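Local coordinates for putative glycoside hydrolase (Parabacteroides distasonis ATCC 8503, PDB 3GYC), which probably hydrolyses glycosidic bonds as a cellulase-like enzyme of the TIM-barrel clan, its substrate not established, at residues 45-50 / 106-111; 51-56 / 152-157; 37-42 / 100-105. One frame throughout, in Å; residues are numbered along the deposited sequence.

How the interactions relate
The three contacts run through the same wall of the barrel. Interaction 2 is its buried core. It links strands 53-57 and 153-157 across strand 109-113, through a small apolar pair and a charged cluster on the inside. Interaction 1 lies farther out and is partly buried. It sets helix 39-48 against the turn that leads into strand 109-113, mainly by apolar contact. Interaction 3 is the outermost. It joins helix 39-48 to helix 95-105 by a salt bridge at the surface. Interactions 1 and 3 share helix 39-48, and Arg106 connects them by pairing with Asp40. Leu46 of interaction 1 packs on Ile54 of interaction 2.

Interaction 1: residues 45-50 / 106-111; sequences ELSERG and RDIKVG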
# COMPACT_ATOMS: atom_id res chain seq x y z
N GLU A 45 12.89 11.15 10.76
CA GLU A 45 11.91 12.12 10.23
C GLU A 45 10.49 11.56 10.25
O GLU A 45 9.51 12.24 10.57
CB GLU A 45 12.31 12.57 8.83
CG GLU A 45 13.54 13.45 8.77
CD GLU A 45 14.01 13.80 7.33
OE1 GLU A 45 13.33 13.53 6.32
OE2 GLU A 45 15.13 14.34 7.21
N LEU A 46 10.37 10.31 9.85
CA LEU A 46 9.13 9.57 9.88
C LEU A 46 8.59 9.52 11.34
O LEU A 46 7.43 9.79 11.56
CB LEU A 46 9.37 8.12 9.39
CG LEU A 46 8.12 7.27 9.25
CD1 LEU A 46 7.21 7.92 8.21
CD2 LEU A 46 8.39 5.80 8.96
N SER A 47 9.43 9.14 12.29
CA SER A 47 8.99 9.07 13.71
C SER A 47 8.63 10.43 14.28
O SER A 47 7.69 10.53 15.05
CB SER A 47 10.08 8.48 14.58
OG SER A 47 10.31 7.15 14.21
N GLU A 48 9.42 11.44 13.92
CA GLU A 48 9.16 12.84 14.35
C GLU A 48 7.75 13.26 13.87
O GLU A 48 7.06 14.03 14.53
CB GLU A 48 10.23 13.75 13.75
CG GLU A 48 10.06 15.23 14.01
CD GLU A 48 11.04 16.16 13.24
OE1 GLU A 48 11.63 15.77 12.18
OE2 GLU A 48 11.16 17.34 13.67
N ARG A 49 7.34 12.79 12.70
CA ARG A 49 6.02 13.08 12.17
C ARG A 49 4.93 12.22 12.84
O ARG A 49 3.75 12.49 12.66
CB ARG A 49 6.01 12.93 10.65
CG ARG A 49 6.87 13.98 10.01
CD ARG A 49 7.30 13.64 8.63
NE ARG A 49 7.90 14.79 8.00
CZ ARG A 49 9.08 15.33 8.31
NH1 ARG A 49 9.83 14.87 9.31
NH2 ARG A 49 9.49 16.39 7.64
N GLY A 50 5.33 11.19 13.60
CA GLY A 50 4.40 10.36 14.37
C GLY A 50 3.95 9.07 13.71
O GLY A 50 3.05 8.42 14.21
N ARG A 106 13.35 1.45 16.36
CA ARG A 106 12.47 2.59 16.57
C ARG A 106 11.01 2.18 16.79
O ARG A 106 10.13 3.02 16.73
CB ARG A 106 12.56 3.50 15.34
CG ARG A 106 13.94 4.11 15.05
CD ARG A 106 13.99 4.82 13.66
NE ARG A 106 15.25 5.54 13.48
CZ ARG A 106 16.42 4.95 13.26
NH1 ARG A 106 16.52 3.62 13.17
NH2 ARG A 106 17.51 5.68 13.14
N ASP A 107 10.76 0.91 17.08
CA ASP A 107 9.38 0.37 17.23
C ASP A 107 8.46 0.72 16.06
O ASP A 107 7.33 1.12 16.27
CB ASP A 107 8.70 0.79 18.56
CG ASP A 107 7.26 0.18 18.71
OD1 ASP A 107 6.97 -0.94 18.15
OD2 ASP A 107 6.39 0.82 19.38
N ILE A 108 8.97 0.63 14.85
CA ILE A 108 8.18 0.85 13.64
C ILE A 108 7.91 -0.59 13.16
O ILE A 108 8.85 -1.41 13.07
CB ILE A 108 8.95 1.64 12.58
CG1 ILE A 108 9.12 3.11 13.02
CG2 ILE A 108 8.23 1.65 11.29
CD1 ILE A 108 10.19 3.86 12.27
N LYS A 109 6.65 -0.89 12.90
CA LYS A 109 6.23 -2.20 12.40
C LYS A 109 6.11 -2.10 10.87
O LYS A 109 5.88 -1.03 10.32
CB LYS A 109 4.91 -2.68 13.04
CG LYS A 109 5.05 -3.79 14.11
CD LYS A 109 5.56 -3.42 15.39
CE LYS A 109 5.82 -4.67 16.30
NZ LYS A 109 4.68 -5.50 16.85
N VAL A 110 6.33 -3.21 10.19
CA VAL A 110 6.39 -3.21 8.73
C VAL A 110 5.45 -4.21 8.06
O VAL A 110 5.49 -5.40 8.32
CB VAL A 110 7.85 -3.48 8.22
CG1 VAL A 110 7.88 -3.43 6.70
CG2 VAL A 110 8.80 -2.44 8.87
N GLY A 111 4.60 -3.70 7.18
CA GLY A 111 3.77 -4.53 6.36
C GLY A 111 4.52 -4.82 5.07
O GLY A 111 5.05 -3.91 4.43
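Glu45 O, in the helix that brings Leu46 and Ser47 to Ile108, takes two bonds, from Arg49 N at 3.1 Å and from Arg49 NH1 at 2.9 Å. The two donors come from opposite faces of the carbonyl plane. Ser47 OG lies beside its own backbone N (chi1 -64°), which lets it bond back to Leu43 O, one helical turn earlier, and Ile108 CD1 lies 3.8 Å from it. Arg106 CD stands farther off, 4.4 Å from the same Ser47 OG. The Ile108 methyl also reaches Leu46, with CD1 4.2 Å from Leu46 CD2. In this TIM barrel, helix 39-48, the helix between strands 17-23 and 53-57, packs here on the turn that leads from helix 95-105 into strand 109-113. That turn is a Schellman motif with Asp107 at its positive-phi position. Leu46 continues onto the strands themselves, touching Ile54, Thr20 and Trp22. The guanidinium of Arg106 reaches the helix, where NE pairs with Asp44 and NH2 with Asp40. Gly50, with positive phi, leaves the helical conformation in a second Schellman motif, with Gly50 N 2.8 Å from Ser47 O.

Interaction 2: residues 51-56 / 152-157; sequences YNAIRI and TILYVD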
# COMPACT_ATOMS: atom_id res chain seq x y z
N TYR A 51 4.55 8.71 12.56
CA TYR A 51 4.22 7.45 11.91
C TYR A 51 4.98 6.34 12.64
O TYR A 51 6.11 6.55 13.08
CB TYR A 51 4.58 7.45 10.39
CG TYR A 51 3.77 8.47 9.66
CD1 TYR A 51 2.49 8.19 9.23
CD2 TYR A 51 4.26 9.77 9.48
CE1 TYR A 51 1.69 9.18 8.64
CE2 TYR A 51 3.46 10.78 8.87
CZ TYR A 51 2.19 10.47 8.45
OH TYR A 51 1.38 11.45 7.91
N ASN A 52 4.35 5.19 12.81
CA ASN A 52 4.98 4.04 13.45
C ASN A 52 4.81 2.72 12.69
O ASN A 52 4.99 1.65 13.24
CB ASN A 52 4.62 3.93 14.94
CG ASN A 52 3.14 3.77 15.19
OD1 ASN A 52 2.30 3.89 14.27
ND2 ASN A 52 2.80 3.46 16.45
N ALA A 53 4.48 2.81 11.40
CA ALA A 53 4.41 1.63 10.54
C ALA A 53 4.75 2.06 9.09
O ALA A 53 4.54 3.22 8.71
CB ALA A 53 2.99 0.96 10.61
N ILE A 54 5.28 1.14 8.30
CA ILE A 54 5.63 1.36 6.90
C ILE A 54 5.23 0.11 6.12
O ILE A 54 5.35 -0.99 6.61
CB ILE A 54 7.16 1.56 6.74
CG1 ILE A 54 7.68 2.64 7.70
CG2 ILE A 54 7.52 1.90 5.34
CD1 ILE A 54 9.27 2.74 7.78
N ARG A 55 4.70 0.31 4.93
CA ARG A 55 4.38 -0.77 4.00
C ARG A 55 5.47 -0.75 2.91
O ARG A 55 5.69 0.27 2.27
CB ARG A 55 3.01 -0.53 3.40
CG ARG A 55 2.66 -1.47 2.30
CD ARG A 55 1.46 -1.07 1.61
NE ARG A 55 1.16 -1.93 0.50
CZ ARG A 55 0.66 -1.52 -0.66
NH1 ARG A 55 0.45 -0.21 -0.89
NH2 ARG A 55 0.44 -2.39 -1.63
N ILE A 56 6.20 -1.85 2.73
CA ILE A 56 7.25 -1.84 1.75
C ILE A 56 7.15 -3.05 0.83
O ILE A 56 6.53 -4.07 1.14
CB ILE A 56 8.66 -1.83 2.36
CG1 ILE A 56 8.95 -3.09 3.22
CG2 ILE A 56 8.94 -0.61 3.16
CD1 ILE A 56 10.39 -3.19 3.70
N THR A 152 8.83 -7.84 13.74
CA THR A 152 8.71 -6.49 13.17
C THR A 152 7.69 -6.44 12.03
O THR A 152 7.23 -5.38 11.68
CB THR A 152 10.09 -6.02 12.69
OG1 THR A 152 10.92 -5.77 13.84
CG2 THR A 152 10.00 -4.78 11.82
N ILE A 153 7.34 -7.60 11.46
CA ILE A 153 6.42 -7.67 10.37
C ILE A 153 5.00 -7.67 10.92
O ILE A 153 4.65 -8.45 11.80
CB ILE A 153 6.67 -8.92 9.49
CG1 ILE A 153 8.12 -8.91 8.94
CG2 ILE A 153 5.60 -9.02 8.40
CD1 ILE A 153 8.58 -7.62 8.26
N LEU A 154 4.20 -6.77 10.36
CA LEU A 154 2.83 -6.53 10.80
C LEU A 154 1.84 -7.43 10.06
O LEU A 154 0.93 -8.00 10.64
CB LEU A 154 2.53 -5.07 10.53
CG LEU A 154 1.27 -4.46 11.05
CD1 LEU A 154 1.28 -4.54 12.59
CD2 LEU A 154 1.23 -3.00 10.48
N TYR A 155 2.04 -7.54 8.77
CA TYR A 155 1.20 -8.34 7.91
C TYR A 155 1.94 -8.64 6.63
O TYR A 155 2.94 -8.00 6.33
CB TYR A 155 -0.14 -7.63 7.59
CG TYR A 155 -0.06 -6.37 6.74
CD1 TYR A 155 0.03 -6.47 5.37
CD2 TYR A 155 -0.10 -5.10 7.30
CE1 TYR A 155 0.08 -5.32 4.56
CE2 TYR A 155 -0.02 -3.94 6.49
CZ TYR A 155 0.04 -4.07 5.13
OH TYR A 155 0.08 -3.01 4.28
N VAL A 156 1.42 -9.61 5.87
CA VAL A 156 2.01 -9.97 4.60
C VAL A 156 0.92 -9.96 3.58
O VAL A 156 -0.05 -10.73 3.68
CB VAL A 156 2.70 -11.37 4.63
CG1 VAL A 156 3.21 -11.78 3.21
CG2 VAL A 156 3.79 -11.38 5.68
N ASP A 157 1.12 -9.14 2.56
CA ASP A 157 0.21 -8.97 1.41
C ASP A 157 0.90 -9.59 0.21
O ASP A 157 1.98 -9.15 -0.19
CB ASP A 157 -0.06 -7.47 1.21
CG ASP A 157 -0.67 -7.12 -0.16
OD1 ASP A 157 -1.22 -8.01 -0.88
OD2 ASP A 157 -0.56 -5.92 -0.51
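Strand segments 53-56 and 153-157 run in the same general direction, 38° apart, with their axes 8.7 Å from each other at the closest. They are next-but-one neighbours, and strand 109-113 hydrogen-bonds to both. The nearest alpha carbons are Ala53 CA and Leu154 CA, 8.3 Å apart. Leu154 leaves extended backbone angles. This kink is consistent with the successive residues Leu154 and Tyr155 both bringing their ends near strand 53-57. Ala53 CB meets Leu154 CD2 at 4.3 Å, a small apolar pair. Farther along the strands, the phenol oxygen of Tyr155 lies beside the aliphatic part of Arg55. Tyr155 OH is 3.6 Å from both CG and CD of Arg55. The ring swings there with its CG between the backbone N and the carbonyl carbon (chi1 67°), and its plane is 24° from that of the guanidinium. Arg55 and Asp157 lie toward the C-terminal ends of the parallel strands of a TIM barrel, where this fold carries its active site. Arg55 extends along this region and bonds by NH2 to Asn160 and by NH1 to Glu305. Glu305 follows the seventh strand, where related hydrolases often carry a catalytic glutamate, but such a role here is only inferred. Asp157 OD2 adds a long salt bridge, 3.8 Å from Arg55 NH2. Its stronger partners are Ser113 and Ser211, which position the carboxylate. A leucine in place of Arg55 would probably leave Glu305 without its salt-bridge partner and Asn160 OD1 without its donor. The Arg55 side chain also touches Trp115 and His234, residues of loops.

Interaction 3: residues 37-42 / 100-105; sequences EDWDQV and LSKCKE
Lys102 NZ donates to Asp40 OD2 at 2.9 Å, and the two charges make a salt bridge. The ammonium meets the carboxylate on its syn side, 22° out of its plane. It favours one oxygen, since Asp40 OD1 is 3.6 Å from Lys102 NZ. The lysine side chain is straight as far as CE and then bends (chi4 -64°), which turns NZ to the acid. The methylenes of Lys102 lie against Trp39. Lys102 CD is 3.8 Å from Trp39 CB. Lys102 CE stands at the edge of the indole, near its plane and 4.1 Å from Trp39 CE3. The two side chains cross at about a right angle. Next come the groups that hold these in place. Trp39 is fixed by its NE1, which bonds to Trp26 O, by an edge-to-face contact with Phe99 and by a cation-pi contact with Arg30. Asp40 OD1 pairs with Arg106, so each carboxylate oxygen has a basic partner. The first turn of helix 39-48 is started by Asp38 at the N-cap, whose OD1 accepts from Gln41 N at 3.1 Å. The contact joins two outer helices of the TIM barrel, 39-48 and 95-105; Trp39 is buried and the Asp40-Lys102 pair is partly exposed. With Lys102 and Arg106 both beside it, Asp40 is likely to stay ionised.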
# COMPACT_ATOMS: atom_id res chain seq x y z
N GLU A 37 18.59 7.71 0.65
CA GLU A 37 20.00 7.42 0.85
C GLU A 37 20.37 7.11 2.30
O GLU A 37 21.11 6.16 2.54
CB GLU A 37 20.85 8.56 0.37
CG GLU A 37 20.82 8.83 -1.13
CD GLU A 37 21.54 10.13 -1.43
OE1 GLU A 37 20.92 11.21 -1.34
OE2 GLU A 37 22.75 10.07 -1.73
N ASP A 38 19.85 7.89 3.24
CA ASP A 38 20.16 7.72 4.67
C ASP A 38 18.90 7.25 5.40
O ASP A 38 18.03 8.06 5.75
CB ASP A 38 20.69 9.04 5.25
CG ASP A 38 21.15 8.89 6.69
OD1 ASP A 38 20.78 7.88 7.34
OD2 ASP A 38 21.90 9.75 7.16
N TRP A 39 18.78 5.94 5.56
CA TRP A 39 17.62 5.37 6.20
C TRP A 39 17.41 5.81 7.65
O TRP A 39 16.27 5.96 8.07
CB TRP A 39 17.62 3.83 6.17
CG TRP A 39 17.43 3.19 4.85
CD1 TRP A 39 16.70 3.65 3.80
CD2 TRP A 39 17.97 1.93 4.43
NE1 TRP A 39 16.77 2.76 2.74
CE2 TRP A 39 17.55 1.70 3.12
CE3 TRP A 39 18.76 0.97 5.06
CZ2 TRP A 39 17.85 0.54 2.43
CZ3 TRP A 39 19.09 -0.17 4.37
CH2 TRP A 39 18.64 -0.38 3.08
N ASP A 40 18.48 6.01 8.39
CA ASP A 40 18.37 6.52 9.78
C ASP A 40 17.77 7.91 9.79
O ASP A 40 16.81 8.17 10.59
CB ASP A 40 19.71 6.52 10.50
CG ASP A 40 20.19 5.11 10.76
OD1 ASP A 40 19.60 4.44 11.62
OD2 ASP A 40 21.14 4.66 10.11
N GLN A 41 18.24 8.77 8.90
CA GLN A 41 17.70 10.12 8.86
C GLN A 41 16.22 10.12 8.47
O GLN A 41 15.43 10.80 9.12
CB GLN A 41 18.50 11.03 7.93
CG GLN A 41 17.98 12.49 7.84
CD GLN A 41 17.87 13.20 9.18
OE1 GLN A 41 18.54 12.83 10.17
NE2 GLN A 41 17.05 14.27 9.22
N VAL A 42 15.83 9.36 7.43
CA VAL A 42 14.42 9.40 7.01
C VAL A 42 13.50 8.66 7.99
O VAL A 42 12.34 9.05 8.17
CB VAL A 42 14.21 9.06 5.52
CG1 VAL A 42 15.03 10.04 4.68
CG2 VAL A 42 14.60 7.61 5.19
N LEU A 100 14.87 -3.41 8.09
CA LEU A 100 13.98 -3.92 9.12
C LEU A 100 14.57 -3.74 10.49
O LEU A 100 13.83 -3.40 11.40
CB LEU A 100 13.56 -5.38 8.88
CG LEU A 100 12.76 -5.69 7.62
CD1 LEU A 100 12.61 -7.23 7.46
CD2 LEU A 100 11.36 -5.00 7.56
N SER A 101 15.90 -3.91 10.65
CA SER A 101 16.53 -3.69 11.94
C SER A 101 16.41 -2.26 12.42
O SER A 101 16.25 -1.99 13.65
CB SER A 101 18.00 -4.09 11.89
OG SER A 101 18.10 -5.43 11.49
N LYS A 102 16.50 -1.32 11.48
CA LYS A 102 16.37 0.10 11.81
C LYS A 102 14.92 0.42 12.22
O LYS A 102 14.70 1.24 13.14
CB LYS A 102 16.84 1.01 10.67
CG LYS A 102 18.34 0.87 10.37
CD LYS A 102 18.76 1.78 9.22
CE LYS A 102 20.26 1.52 8.81
NZ LYS A 102 21.29 1.82 9.82
N CYS A 103 13.96 -0.25 11.58
CA CYS A 103 12.56 -0.14 12.00
C CYS A 103 12.35 -0.67 13.40
O CYS A 103 11.77 0.03 14.25
CB CYS A 103 11.63 -0.85 11.01
SG CYS A 103 11.60 -0.00 9.41
N LYS A 104 12.91 -1.84 13.69
CA LYS A 104 12.77 -2.47 15.01
C LYS A 104 13.31 -1.60 16.12
O LYS A 104 12.72 -1.50 17.18
CB LYS A 104 13.48 -3.81 15.04
CG LYS A 104 13.38 -4.56 16.33
CD LYS A 104 14.01 -5.94 16.16
CE LYS A 104 13.90 -6.79 17.40
NZ LYS A 104 14.68 -6.17 18.52
N GLU A 105 14.46 -1.00 15.87
CA GLU A 105 15.13 -0.14 16.81
C GLU A 105 14.24 1.02 17.24
O GLU A 105 14.36 1.47 18.34
CB GLU A 105 16.41 0.43 16.17
CG GLU A 105 17.11 1.49 16.97